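PDB 4Q6V: penicillin-binding protein activator LpoB from Salmonella enterica subsp. enterica serovar Typhimurium, which is predicted to regulate peptidoglycan synthesis as an outer-membrane lipoprotein essential for the function of penicillin-binding protein 1B, the present chain being the activator's C-terminal domain. Local coordinates for residues Y1-L10 with W127-Q135. Residues are numbered along the deposited sequence; the frame is centred on the assembly and turned at random.
Sequences YDWNGAMQPL and WSGKGAVQQ
Val133 is the apolar centre of this contact, gripped by Trp3 and Ala6 of the first turn of helix 3-15 and by Tyr1 just before it. Val133 CG1, anti to the backbone N (chi1 179°), lies over one face of the Trp3 indole near the rim and also meets the Tyr1 ring, 4.0 Å from Tyr1 CD1. Val133 CG2 turns to Trp3 CZ3 at 3.9 Å and to the methyl of Ala6. Farther along, Leu10 lays CD2 on the strand backbone, 3.7 Å from Lys130 O, while CD1 reaches Gly131 N. Gly129 and Gly131 put no side chain between Trp127 and Val133, so the leucine lies directly on main chain. Trp127 finishes the row, its CZ2 3.5 Å from Leu10 O.

Polar contact gathers at the ends of the modelled chain. Asp2 N donates to Gln134 O at 3.0 Å in a nearly straight bond (172°), from above the carbonyl plane. Asp2 is also the helix N-cap: its OD1 accepts a weak bond from Gly5 N. Beyond it, the Gln135 amide meets the Tyr1 ring obliquely, Gln135 NE2 3.6 Å from Tyr1 CD1.

Strand 125-132, paired with strand 112-119, edges the mixed sheet; residues 3-10 run nearly antiparallel to 127-132 (155°), bringing the two ends of this alpha-beta domain side by side.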
loop_
_atom_site.group_PDB
_atom_site.type_symbol
_atom_site.label_atom_id
_atom_site.label_comp_id
_atom_site.label_asym_id
_atom_site.label_seq_id
_atom_site.Cartn_x
_atom_site.Cartn_y
_atom_site.Cartn_z
ATOM N N TYR A 1 11.071 -3.993 -14.956
ATOM C CA TYR A 1 10.070 -4.629 -14.039
ATOM C C TYR A 1 8.678 -4.452 -14.594
ATOM O O TYR A 1 8.300 -3.346 -14.902
ATOM C CB TYR A 1 10.043 -3.997 -12.647
ATOM C CG TYR A 1 11.261 -4.203 -11.789
ATOM C CD1 TYR A 1 11.775 -5.472 -11.583
ATOM C CD2 TYR A 1 11.875 -3.136 -11.147
ATOM C CE1 TYR A 1 12.891 -5.670 -10.793
ATOM C CE2 TYR A 1 12.982 -3.333 -10.348
ATOM C CZ TYR A 1 13.498 -4.602 -10.183
ATOM O OH TYR A 1 14.602 -4.775 -9.378
ATOM N N ASP A 2 7.943 -5.553 -14.682
ATOM C CA ASP A 2 6.526 -5.534 -15.015
ATOM C C ASP A 2 5.678 -5.505 -13.748
ATOM O O ASP A 2 5.205 -6.555 -13.298
ATOM C CB ASP A 2 6.142 -6.768 -15.839
ATOM C CG ASP A 2 4.724 -6.683 -16.384
ATOM O OD1 ASP A 2 4.121 -5.583 -16.315
ATOM O OD2 ASP A 2 4.230 -7.722 -16.883
ATOM N N TRP A 3 5.517 -4.306 -13.196
ATOM C CA TRP A 3 4.774 -4.116 -11.944
ATOM C C TRP A 3 3.278 -4.432 -12.057
ATOM O O TRP A 3 2.738 -5.153 -11.197
ATOM C CB TRP A 3 4.981 -2.700 -11.456
ATOM C CG TRP A 3 6.332 -2.358 -10.898
ATOM C CD1 TRP A 3 7.182 -1.430 -11.413
ATOM C CD2 TRP A 3 6.964 -2.860 -9.707
ATOM N NE1 TRP A 3 8.311 -1.323 -10.627
ATOM C CE2 TRP A 3 8.205 -2.193 -9.578
ATOM C CE3 TRP A 3 6.620 -3.815 -8.751
ATOM C CZ2 TRP A 3 9.106 -2.450 -8.524
ATOM C CZ3 TRP A 3 7.495 -4.051 -7.689
ATOM C CH2 TRP A 3 8.725 -3.394 -7.597
ATOM N N ASN A 4 2.640 -3.977 -13.138
ATOM C CA ASN A 4 1.241 -4.364 -13.434
ATOM C C ASN A 4 1.010 -5.867 -13.470
ATOM O O ASN A 4 0.046 -6.398 -12.924
ATOM C CB ASN A 4 0.743 -3.718 -14.743
ATOM C CG ASN A 4 0.202 -2.285 -14.579
ATOM O OD1 ASN A 4 -0.387 -1.918 -13.560
ATOM N ND2 ASN A 4 0.376 -1.468 -15.595
ATOM N N GLY A 5 1.909 -6.596 -14.121
ATOM C CA GLY A 5 1.787 -8.026 -14.214
ATOM C C GLY A 5 1.747 -8.681 -12.876
ATOM O O GLY A 5 0.980 -9.640 -12.665
ATOM N N ALA A 6 2.554 -8.151 -11.953
ATOM C CA ALA A 6 2.528 -8.576 -10.566
ATOM C C ALA A 6 1.343 -8.015 -9.760
ATOM O O ALA A 6 0.687 -8.763 -8.995
ATOM C CB ALA A 6 3.836 -8.212 -9.917
HETATM N N MSE A 7 1.055 -6.732 -9.974
HETATM C CA MSE A 7 0.123 -6.009 -9.100
HETATM C C MSE A 7 -1.332 -6.269 -9.462
HETATM O O MSE A 7 -2.183 -6.380 -8.592
HETATM C CB MSE A 7 0.434 -4.542 -9.150
HETATM C CG MSE A 7 1.442 -4.133 -8.080
HETATM SE SE MSE A 7 2.253 -2.385 -8.477
HETATM C CE MSE A 7 3.353 -2.297 -6.867
ATOM N N GLN A 8 -1.639 -6.413 -10.760
ATOM C CA GLN A 8 -3.021 -6.533 -11.240
ATOM C C GLN A 8 -3.729 -7.757 -10.690
ATOM O O GLN A 8 -4.868 -7.673 -10.219
ATOM C CB GLN A 8 -3.095 -6.554 -12.781
ATOM C CG GLN A 8 -2.608 -5.308 -13.489
ATOM C CD GLN A 8 -3.428 -4.082 -13.169
ATOM O OE1 GLN A 8 -4.617 -4.175 -12.859
ATOM N NE2 GLN A 8 -2.781 -2.909 -13.230
ATOM N N PRO A 9 -3.085 -8.921 -10.750
ATOM C CA PRO A 9 -3.729 -10.096 -10.211
ATOM C C PRO A 9 -3.946 -10.024 -8.697
ATOM O O PRO A 9 -4.903 -10.601 -8.211
ATOM C CB PRO A 9 -2.761 -11.230 -10.559
ATOM C CG PRO A 9 -1.538 -10.625 -11.125
ATOM C CD PRO A 9 -1.927 -9.265 -11.598
ATOM N N LEU A 10 -3.034 -9.352 -7.980
ATOM C CA LEU A 10 -3.098 -9.284 -6.509
ATOM C C LEU A 10 -4.209 -8.304 -6.130
ATOM O O LEU A 10 -5.007 -8.560 -5.233
ATOM C CB LEU A 10 -1.776 -8.823 -5.950
ATOM C CG LEU A 10 -0.591 -9.789 -5.989
ATOM C CD1 LEU A 10 0.684 -9.172 -5.456
ATOM C CD2 LEU A 10 -0.939 -11.014 -5.170
ATOM N N TRP A 127 -6.634 -9.375 4.628
ATOM C CA TRP A 127 -6.221 -9.986 3.350
ATOM C C TRP A 127 -4.712 -9.927 3.163
ATOM O O TRP A 127 -4.078 -8.911 3.494
ATOM C CB TRP A 127 -6.909 -9.282 2.150
ATOM C CG TRP A 127 -6.415 -9.828 0.844
ATOM C CD1 TRP A 127 -6.846 -10.991 0.246
ATOM C CD2 TRP A 127 -5.383 -9.312 -0.003
ATOM N NE1 TRP A 127 -6.163 -11.224 -0.921
ATOM C CE2 TRP A 127 -5.251 -10.214 -1.098
ATOM C CE3 TRP A 127 -4.598 -8.157 0.015
ATOM C CZ2 TRP A 127 -4.352 -10.002 -2.130
ATOM C CZ3 TRP A 127 -3.690 -7.958 -0.974
ATOM C CH2 TRP A 127 -3.566 -8.883 -2.046
ATOM N N SER A 128 -4.173 -10.972 2.530
ATOM C CA SER A 128 -2.759 -11.016 2.219
ATOM C C SER A 128 -2.486 -11.715 0.894
ATOM O O SER A 128 -3.195 -12.649 0.571
ATOM C CB SER A 128 -2.025 -11.726 3.356
ATOM O OG SER A 128 -0.651 -11.793 3.129
ATOM N N GLY A 129 -1.469 -11.250 0.172
ATOM C CA GLY A 129 -1.091 -11.842 -1.118
ATOM C C GLY A 129 0.363 -11.649 -1.513
ATOM O O GLY A 129 0.965 -10.630 -1.188
ATOM N N LYS A 130 0.919 -12.632 -2.244
ATOM C CA LYS A 130 2.291 -12.553 -2.761
ATOM C C LYS A 130 2.358 -12.915 -4.228
ATOM O O LYS A 130 1.549 -13.694 -4.700
ATOM C CB LYS A 130 3.255 -13.376 -1.938
ATOM C CG LYS A 130 2.738 -14.733 -1.533
ATOM C CD LYS A 130 3.617 -15.366 -0.466
ATOM C CE LYS A 130 3.262 -16.838 -0.250
ATOM N NZ LYS A 130 4.208 -17.590 0.649
ATOM N N GLY A 131 3.233 -12.241 -4.964
ATOM C CA GLY A 131 3.480 -12.597 -6.362
ATOM C C GLY A 131 4.911 -12.268 -6.736
ATOM O O GLY A 131 5.526 -11.418 -6.132
ATOM N N ALA A 132 5.449 -12.944 -7.737
ATOM C CA ALA A 132 6.789 -12.616 -8.225
ATOM C C ALA A 132 6.733 -11.530 -9.254
ATOM O O ALA A 132 5.828 -11.479 -10.078
ATOM C CB ALA A 132 7.466 -13.861 -8.787
ATOM N N VAL A 133 7.698 -10.627 -9.204
ATOM C CA VAL A 133 7.763 -9.533 -10.138
ATOM C C VAL A 133 8.751 -9.913 -11.247
ATOM O O VAL A 133 9.960 -9.975 -11.024
ATOM C CB VAL A 133 8.255 -8.259 -9.454
ATOM C CG1 VAL A 133 8.352 -7.098 -10.450
ATOM C CG2 VAL A 133 7.406 -7.906 -8.238
ATOM N N GLN A 134 8.215 -10.123 -12.447
ATOM C CA GLN A 134 9.001 -10.426 -13.640
ATOM C C GLN A 134 9.496 -9.198 -14.374
ATOM O O GLN A 134 9.332 -8.055 -13.941
ATOM C CB GLN A 134 8.153 -11.220 -14.632
ATOM C CG GLN A 134 8.111 -12.685 -14.312
ATOM C CD GLN A 134 6.761 -13.074 -13.789
ATOM O OE1 GLN A 134 5.741 -12.568 -14.231
ATOM N NE2 GLN A 134 6.739 -13.981 -12.835
ATOM N N GLN A 135 10.124 -9.466 -15.514
ATOM C CA GLN A 135 10.659 -8.393 -16.359
ATOM C C GLN A 135 9.770 -8.141 -17.585
ATOM O O GLN A 135 8.998 -9.069 -17.877
ATOM C CB GLN A 135 12.110 -8.786 -16.661
ATOM C CG GLN A 135 12.943 -8.773 -15.376
ATOM C CD GLN A 135 13.612 -7.439 -15.169
ATOM O OE1 GLN A 135 13.785 -6.693 -16.121
ATOM N NE2 GLN A 135 14.001 -7.133 -13.945
#